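Local coordinates for response regulator receiver domain protein (CheY) (Rhodospirillum rubrum, PDB 3HEB) that probably acts as a phosphorylation-controlled switch in two-component signalling, accepting a phosphoryl group on a conserved aspartate of its CheY-like receiver domain, at residues V5-A17 against R59-D71. Numbering follows the deposited sequence.
Sequences VTIVMIEDDLGHA and RAQLVLLDLNLPD. With PO4 (phosphate ion), chain C.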
ATOM      1  N   VAL A   5      -5.492  -3.741  15.983  1.00 17.60           N
ATOM      2  CA  VAL A   5      -4.742  -4.031  14.721  1.00 16.62           C
ATOM      3  C   VAL A   5      -3.481  -4.845  15.018  1.00 17.27           C
ATOM      4  O   VAL A   5      -2.607  -4.420  15.776  1.00 18.09           O
ATOM      5  CB  VAL A   5      -4.345  -2.728  14.001  1.00 16.56           C
ATOM      6  CG1 VAL A   5      -3.723  -3.050  12.638  1.00 16.92           C
ATOM      7  CG2 VAL A   5      -5.561  -1.832  13.840  1.00 15.01           C
ATOM      8  N   THR A   6      -3.393  -6.025  14.420  1.00 17.11           N
ATOM      9  CA  THR A   6      -2.249  -6.899  14.637  1.00 17.82           C
ATOM     10  C   THR A   6      -1.296  -6.916  13.446  1.00 17.10           C
ATOM     11  O   THR A   6      -1.726  -7.004  12.288  1.00 17.24           O
ATOM     12  CB  THR A   6      -2.698  -8.348  14.872  1.00 19.37           C
ATOM     13  OG1 THR A   6      -3.436  -8.799  13.730  1.00 25.57           O
ATOM     14  CG2 THR A   6      -3.577  -8.454  16.085  1.00 21.18           C
ATOM     15  N   ILE A   7      -0.002  -6.828  13.728  1.00 12.71           N
ATOM     16  CA  ILE A   7       1.001  -6.890  12.674  1.00 13.11           C
ATOM     17  C   ILE A   7       1.513  -8.324  12.639  1.00 11.88           C
ATOM     18  O   ILE A   7       2.013  -8.825  13.644  1.00 11.97           O
ATOM     19  CB  ILE A   7       2.172  -5.936  12.955  1.00 14.51           C
ATOM     20  CG1 ILE A   7       1.658  -4.492  12.967  1.00 10.57           C
ATOM     21  CG2 ILE A   7       3.249  -6.122  11.907  1.00 12.39           C
ATOM     22  CD1 ILE A   7       2.685  -3.477  13.360  1.00 11.99           C
ATOM     23  N   VAL A   8       1.352  -8.993  11.501  1.00 10.01           N
ATOM     24  CA  VAL A   8       1.816 -10.367  11.363  1.00 10.95           C
ATOM     25  C   VAL A   8       3.115 -10.364  10.569  1.00 11.86           C
ATOM     26  O   VAL A   8       3.112 -10.094   9.371  1.00 14.28           O
ATOM     27  CB  VAL A   8       0.781 -11.248  10.626  1.00 12.11           C
ATOM     28  CG1 VAL A   8       1.329 -12.655  10.469  1.00 13.87           C
ATOM     29  CG2 VAL A   8      -0.530 -11.289  11.394  1.00  8.65           C
HETATM   30  N   MSE A   9       4.227 -10.653  11.237  1.00 12.61           N
HETATM   31  CA  MSE A   9       5.524 -10.665  10.568  1.00 13.91           C
HETATM   32  C   MSE A   9       5.935 -12.073  10.129  1.00 14.27           C
HETATM   33  O   MSE A   9       6.136 -12.962  10.959  1.00 13.73           O
HETATM   34  CB  MSE A   9       6.593 -10.059  11.490  1.00 12.42           C
HETATM   35  CG  MSE A   9       8.012 -10.056  10.928  1.00 12.19           C
HETATM   36 SE   MSE A   9       9.179  -9.115  11.959  1.00  4.11          SE
HETATM   37  CE  MSE A   9       9.183 -10.109  13.432  1.00  9.63           C
ATOM     38  N   ILE A  10       6.032 -12.267   8.816  1.00 14.90           N
ATOM     39  CA  ILE A  10       6.436 -13.550   8.244  1.00 15.07           C
ATOM     40  C   ILE A  10       7.867 -13.402   7.702  1.00 16.68           C
ATOM     41  O   ILE A  10       8.097 -12.991   6.559  1.00 16.95           O
ATOM     42  CB  ILE A  10       5.471 -13.984   7.112  1.00 13.28           C
ATOM     43  CG1 ILE A  10       4.027 -13.997   7.639  1.00 11.33           C
ATOM     44  CG2 ILE A  10       5.864 -15.373   6.591  1.00 11.00           C
ATOM     45  CD1 ILE A  10       2.976 -14.259   6.564  1.00  5.22           C
ATOM     46  N   GLU A  11       8.829 -13.732   8.550  1.00 18.21           N
ATOM     47  CA  GLU A  11      10.237 -13.610   8.213  1.00 17.78           C
ATOM     48  C   GLU A  11      10.978 -14.778   8.855  1.00 17.98           C
ATOM     49  O   GLU A  11      10.737 -15.097  10.015  1.00 18.98           O
ATOM     50  CB  GLU A  11      10.756 -12.273   8.756  1.00 18.39           C
ATOM     51  CG  GLU A  11      12.254 -12.061   8.626  1.00 20.32           C
ATOM     52  CD  GLU A  11      12.709 -11.955   7.190  1.00 18.36           C
ATOM     53  OE1 GLU A  11      12.379 -10.946   6.533  1.00 20.72           O
ATOM     54  OE2 GLU A  11      13.394 -12.885   6.717  1.00 19.48           O
ATOM     55  N   ASP A  12      11.870 -15.414   8.102  1.00 19.97           N
ATOM     56  CA  ASP A  12      12.634 -16.562   8.602  1.00 18.93           C
ATOM     57  C   ASP A  12      14.037 -16.176   9.050  1.00 18.96           C
ATOM     58  O   ASP A  12      14.649 -16.894   9.841  1.00 19.30           O
ATOM     59  CB  ASP A  12      12.753 -17.631   7.523  1.00 20.36           C
ATOM     60  CG  ASP A  12      13.601 -17.174   6.363  1.00 21.63           C
ATOM     61  OD1 ASP A  12      13.384 -16.033   5.888  1.00 22.20           O
ATOM     62  OD2 ASP A  12      14.476 -17.952   5.925  1.00 23.46           O
ATOM     63  N   ASP A  13      14.557 -15.070   8.521  1.00 18.14           N
ATOM     64  CA  ASP A  13      15.883 -14.611   8.907  1.00 17.27           C
ATOM     65  C   ASP A  13      15.714 -13.994  10.277  1.00 18.41           C
ATOM     66  O   ASP A  13      15.090 -12.946  10.421  1.00 18.61           O
ATOM     67  CB  ASP A  13      16.419 -13.562   7.931  1.00 18.20           C
ATOM     68  CG  ASP A  13      17.858 -13.166   8.236  1.00 16.84           C
ATOM     69  OD1 ASP A  13      18.669 -13.089   7.296  1.00 18.69           O
ATOM     70  OD2 ASP A  13      18.182 -12.926   9.415  1.00 16.90           O
ATOM     71  N   LEU A  14      16.265 -14.653  11.287  1.00 17.94           N
ATOM     72  CA  LEU A  14      16.140 -14.180  12.649  1.00 18.45           C
ATOM     73  C   LEU A  14      16.814 -12.846  12.862  1.00 18.36           C
ATOM     74  O   LEU A  14      16.422 -12.069  13.737  1.00 19.70           O
ATOM     75  CB  LEU A  14      16.698 -15.223  13.609  1.00 17.49           C
ATOM     76  CG  LEU A  14      15.867 -16.508  13.612  1.00 16.56           C
ATOM     77  CD1 LEU A  14      16.450 -17.482  14.635  1.00 17.23           C
ATOM     78  CD2 LEU A  14      14.415 -16.179  13.959  1.00 13.05           C
ATOM     79  N   GLY A  15      17.831 -12.572  12.063  1.00 17.66           N
ATOM     80  CA  GLY A  15      18.499 -11.301  12.217  1.00 18.16           C
ATOM     81  C   GLY A  15      17.620 -10.164  11.730  1.00 17.91           C
ATOM     82  O   GLY A  15      17.529  -9.126  12.374  1.00 20.72           O
ATOM     83  N   HIS A  16      16.964 -10.361  10.592  1.00 17.06           N
ATOM     84  CA  HIS A  16      16.083  -9.341  10.048  1.00 14.73           C
ATOM     85  C   HIS A  16      14.826  -9.241  10.887  1.00 14.93           C
ATOM     86  O   HIS A  16      14.301  -8.148  11.108  1.00 15.12           O
ATOM     87  CB  HIS A  16      15.706  -9.668   8.607  1.00 13.34           C
ATOM     88  CG  HIS A  16      16.856  -9.604   7.651  1.00 11.51           C
ATOM     89  ND1 HIS A  16      16.701  -9.726   6.287  1.00 12.19           N
ATOM     90  CD2 HIS A  16      18.188  -9.467   7.866  1.00  8.40           C
ATOM     91  CE1 HIS A  16      17.884  -9.667   5.702  1.00 11.08           C
ATOM     92  NE2 HIS A  16      18.801  -9.513   6.643  1.00 12.33           N
ATOM     93  N   ALA A  17      14.345 -10.382  11.364  1.00 13.97           N
ATOM     94  CA  ALA A  17      13.141 -10.387  12.177  1.00 14.45           C
ATOM     95  C   ALA A  17      13.312  -9.523  13.420  1.00 14.39           C
ATOM     96  O   ALA A  17      12.395  -8.811  13.806  1.00 15.24           O
ATOM     97  CB  ALA A  17      12.777 -11.810  12.577  1.00 15.37           C
ATOM     98  N   ARG A  59     -10.851  -9.680  11.291  1.00 16.01           N
ATOM     99  CA  ARG A  59      -9.584  -9.261  11.869  1.00 16.11           C
ATOM    100  C   ARG A  59      -9.013  -8.051  11.144  1.00 15.42           C
ATOM    101  O   ARG A  59      -9.193  -7.878   9.930  1.00 13.99           O
ATOM    102  CB  ARG A  59      -8.551 -10.380  11.804  1.00 18.21           C
ATOM    103  CG  ARG A  59      -8.676 -11.458  12.857  1.00 21.20           C
ATOM    104  CD  ARG A  59      -7.594 -12.510  12.616  1.00 23.61           C
ATOM    105  NE  ARG A  59      -7.515 -13.508  13.676  1.00 24.99           N
ATOM    106  CZ  ARG A  59      -6.738 -14.586  13.626  1.00 26.83           C
ATOM    107  NH1 ARG A  59      -5.972 -14.810  12.557  1.00 23.99           N
ATOM    108  NH2 ARG A  59      -6.718 -15.435  14.650  1.00 24.18           N
ATOM    109  N   ALA A  60      -8.318  -7.218  11.904  1.00 12.21           N
ATOM    110  CA  ALA A  60      -7.679  -6.040  11.356  1.00 14.45           C
ATOM    111  C   ALA A  60      -6.206  -6.354  11.517  1.00 13.58           C
ATOM    112  O   ALA A  60      -5.672  -6.268  12.618  1.00 15.29           O
ATOM    113  CB  ALA A  60      -8.064  -4.797  12.159  1.00  9.52           C
ATOM    114  N   GLN A  61      -5.551  -6.722  10.421  1.00 14.85           N
ATOM    115  CA  GLN A  61      -4.142  -7.095  10.470  1.00 15.53           C
ATOM    116  C   GLN A  61      -3.342  -6.666   9.243  1.00 15.37           C
ATOM    117  O   GLN A  61      -3.852  -6.654   8.131  1.00 14.22           O
ATOM    118  CB  GLN A  61      -4.051  -8.613  10.618  1.00 17.39           C
ATOM    119  CG  GLN A  61      -4.948  -9.318   9.612  1.00 20.48           C
ATOM    120  CD  GLN A  61      -5.010 -10.808   9.794  1.00 20.46           C
ATOM    121  OE1 GLN A  61      -4.658 -11.328  10.846  1.00 23.11           O
ATOM    122  NE2 GLN A  61      -5.484 -11.507   8.766  1.00 18.94           N
ATOM    123  N   LEU A  62      -2.081  -6.310   9.468  1.00 17.78           N
ATOM    124  CA  LEU A  62      -1.175  -5.923   8.390  1.00 17.90           C
ATOM    125  C   LEU A  62      -0.155  -7.056   8.359  1.00 18.64           C
ATOM    126  O   LEU A  62       0.287  -7.520   9.410  1.00 16.43           O
ATOM    127  CB  LEU A  62      -0.455  -4.603   8.706  1.00 17.97           C
ATOM    128  CG  LEU A  62       0.702  -4.278   7.742  1.00 19.50           C
ATOM    129  CD1 LEU A  62       0.231  -3.296   6.683  1.00 20.62           C
ATOM    130  CD2 LEU A  62       1.854  -3.680   8.492  1.00 18.21           C
ATOM    131  N   VAL A  63       0.221  -7.509   7.168  1.00 18.89           N
ATOM    132  CA  VAL A  63       1.191  -8.588   7.086  1.00 19.60           C
ATOM    133  C   VAL A  63       2.486  -8.219   6.379  1.00 18.84           C
ATOM    134  O   VAL A  63       2.479  -7.704   5.255  1.00 17.72           O
ATOM    135  CB  VAL A  63       0.587  -9.828   6.394  1.00 19.40           C
ATOM    136  CG1 VAL A  63      -0.641 -10.303   7.157  1.00 21.12           C
ATOM    137  CG2 VAL A  63       0.209  -9.499   4.982  1.00 24.01           C
ATOM    138  N   LEU A  64       3.596  -8.461   7.073  1.00 17.96           N
ATOM    139  CA  LEU A  64       4.925  -8.229   6.524  1.00 18.46           C
ATOM    140  C   LEU A  64       5.343  -9.588   6.005  1.00 16.55           C
ATOM    141  O   LEU A  64       5.355 -10.563   6.754  1.00 17.46           O
ATOM    142  CB  LEU A  64       5.903  -7.775   7.604  1.00 19.71           C
ATOM    143  CG  LEU A  64       6.001  -6.266   7.748  1.00 22.53           C
ATOM    144  CD1 LEU A  64       6.470  -5.667   6.420  1.00 20.90           C
ATOM    145  CD2 LEU A  64       4.640  -5.708   8.150  1.00 22.21           C
ATOM    146  N   LEU A  65       5.685  -9.657   4.730  1.00 16.44           N
ATOM    147  CA  LEU A  65       6.047 -10.935   4.145  1.00 15.38           C
ATOM    148  C   LEU A  65       7.332 -10.927   3.338  1.00 15.79           C
ATOM    149  O   LEU A  65       7.518 -10.107   2.440  1.00 14.33           O
ATOM    150  CB  LEU A  65       4.885 -11.433   3.272  1.00 14.59           C
ATOM    151  CG  LEU A  65       4.988 -12.766   2.517  1.00 17.43           C
ATOM    152  CD1 LEU A  65       5.028 -13.940   3.484  1.00 14.57           C
ATOM    153  CD2 LEU A  65       3.793 -12.893   1.578  1.00 15.72           C
ATOM    154  N   ASP A  66       8.225 -11.847   3.690  1.00 17.25           N
ATOM    155  CA  ASP A  66       9.479 -12.022   2.981  1.00 18.53           C
ATOM    156  C   ASP A  66       9.118 -13.113   1.990  1.00 19.38           C
ATOM    157  O   ASP A  66       8.407 -14.047   2.353  1.00 21.23           O
ATOM    158  CB  ASP A  66      10.574 -12.501   3.936  1.00 20.17           C
ATOM    159  CG  ASP A  66      11.897 -12.744   3.233  1.00 21.46           C
ATOM    160  OD1 ASP A  66      12.126 -12.127   2.174  1.00 22.65           O
ATOM    161  OD2 ASP A  66      12.715 -13.537   3.746  1.00 24.36           O
ATOM    162  N   LEU A  67       9.574 -12.993   0.746  1.00 19.77           N
ATOM    163  CA  LEU A  67       9.257 -13.986  -0.280  1.00 18.69           C
ATOM    164  C   LEU A  67      10.138 -15.218  -0.148  1.00 21.17           C
ATOM    165  O   LEU A  67       9.775 -16.310  -0.606  1.00 20.74           O
ATOM    166  CB  LEU A  67       9.456 -13.393  -1.671  1.00 17.57           C
ATOM    167  CG  LEU A  67       8.722 -12.094  -2.001  1.00 17.94           C
ATOM    168  CD1 LEU A  67       9.320 -11.518  -3.267  1.00 15.27           C
ATOM    169  CD2 LEU A  67       7.210 -12.341  -2.152  1.00 16.96           C
ATOM    170  N   ASN A  68      11.292 -15.035   0.489  1.00 22.94           N
ATOM    171  CA  ASN A  68      12.254 -16.116   0.660  1.00 24.80           C
ATOM    172  C   ASN A  68      12.111 -16.873   1.978  1.00 24.87           C
ATOM    173  O   ASN A  68      12.825 -16.612   2.953  1.00 26.43           O
ATOM    174  CB  ASN A  68      13.673 -15.557   0.503  1.00 26.85           C
ATOM    175  CG  ASN A  68      13.825 -14.695  -0.749  1.00 30.65           C
ATOM    176  OD1 ASN A  68      13.453 -15.110  -1.854  1.00 32.31           O
ATOM    177  ND2 ASN A  68      14.368 -13.487  -0.581  1.00 31.09           N
ATOM    178  N   LEU A  69      11.180 -17.821   1.988  1.00 23.98           N
ATOM    179  CA  LEU A  69      10.918 -18.642   3.157  1.00 22.52           C
ATOM    180  C   LEU A  69      11.523 -20.031   2.968  1.00 22.90           C
ATOM    181  O   LEU A  69      11.729 -20.473   1.836  1.00 23.97           O
ATOM    182  CB  LEU A  69       9.413 -18.730   3.393  1.00 22.15           C
ATOM    183  CG  LEU A  69       8.789 -17.347   3.612  1.00 22.65           C
ATOM    184  CD1 LEU A  69       7.271 -17.459   3.661  1.00 20.86           C
ATOM    185  CD2 LEU A  69       9.347 -16.726   4.899  1.00 20.62           C
ATOM    186  N   PRO A  70      11.810 -20.737   4.076  1.00 21.88           N
ATOM    187  CA  PRO A  70      12.401 -22.076   4.068  1.00 21.92           C
ATOM    188  C   PRO A  70      11.533 -23.247   3.609  1.00 21.57           C
ATOM    189  O   PRO A  70      12.049 -24.230   3.072  1.00 23.21           O
ATOM    190  CB  PRO A  70      12.858 -22.248   5.512  1.00 21.87           C
ATOM    191  CG  PRO A  70      11.790 -21.554   6.260  1.00 21.54           C
ATOM    192  CD  PRO A  70      11.614 -20.277   5.465  1.00 22.39           C
ATOM    193  N   ASP A  71      10.228 -23.151   3.811  1.00 20.04           N
ATOM    194  CA  ASP A  71       9.343 -24.243   3.441  1.00 18.92           C
ATOM    195  C   ASP A  71       8.482 -23.973   2.218  1.00 19.71           C
ATOM    196  O   ASP A  71       7.850 -24.892   1.689  1.00 20.52           O
ATOM    197  CB  ASP A  71       8.461 -24.611   4.633  1.00 18.01           C
ATOM    198  CG  ASP A  71       7.698 -23.421   5.183  1.00 18.66           C
ATOM    199  OD1 ASP A  71       7.963 -22.281   4.739  1.00 15.20           O
ATOM    200  OD2 ASP A  71       6.829 -23.627   6.066  1.00 21.92           O
TER
HETATM  201  P   PO4 C 156      21.506  -7.628   4.611  1.00 48.60           P
HETATM  202  O1  PO4 C 156      22.333  -6.484   5.352  1.00 44.95           O
HETATM  203  O2  PO4 C 156      21.441  -8.932   5.511  1.00 42.35           O
HETATM  204  O3  PO4 C 156      20.034  -7.121   4.325  1.00 46.12           O
HETATM  205  O4  PO4 C 156      22.214  -7.988   3.239  1.00 44.72           O
HETATM  206  O   HOH W   1      14.957 -13.772   4.841  1.00 31.09           O
HETATM  207  O   HOH W   2      14.570 -19.249   3.549  1.00 33.82           O
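The central strand 61-65 of the five-stranded receiver sheet and its neighbour 6-10 run parallel, 18° apart, joined by six backbone hydrogen bonds, the first from Thr6 N to Ala60 O and the last from Asp66 N to Ile10 O. On one face, CG2 of Ile10 lies 3.5 Å from CD1 of Leu65, the two chains side by side, while Leu69 crosses Ile10 at about a right angle. The other face brings Ile7 CG2 within 4.0 Å of Leu64 CD2, under helix 122-136. Past the strand ends, carboxylates converge. Glu11, bent at chi2 (66°), puts OE2 3.1 Å from OD2 of Asp66, the planes 32° apart, and Asp12 OD1 lies 3.4 Å from the same OD2. A water sits between Glu11 OE2 and Asp66 OD2, and Asp13 N donates to the anti lone pair of Glu11 OE2. Thr96 bonds Asp66 OD1. Asp66 is the predicted phosphorylation site, unmodified here. The clustering of acidic oxygens from Glu11, Asp12 and Asp66, with Lys118 salt-bridged to Glu11 OE1, is consistent with the acidic, magnesium-binding phosphorylation pocket of receiver domains.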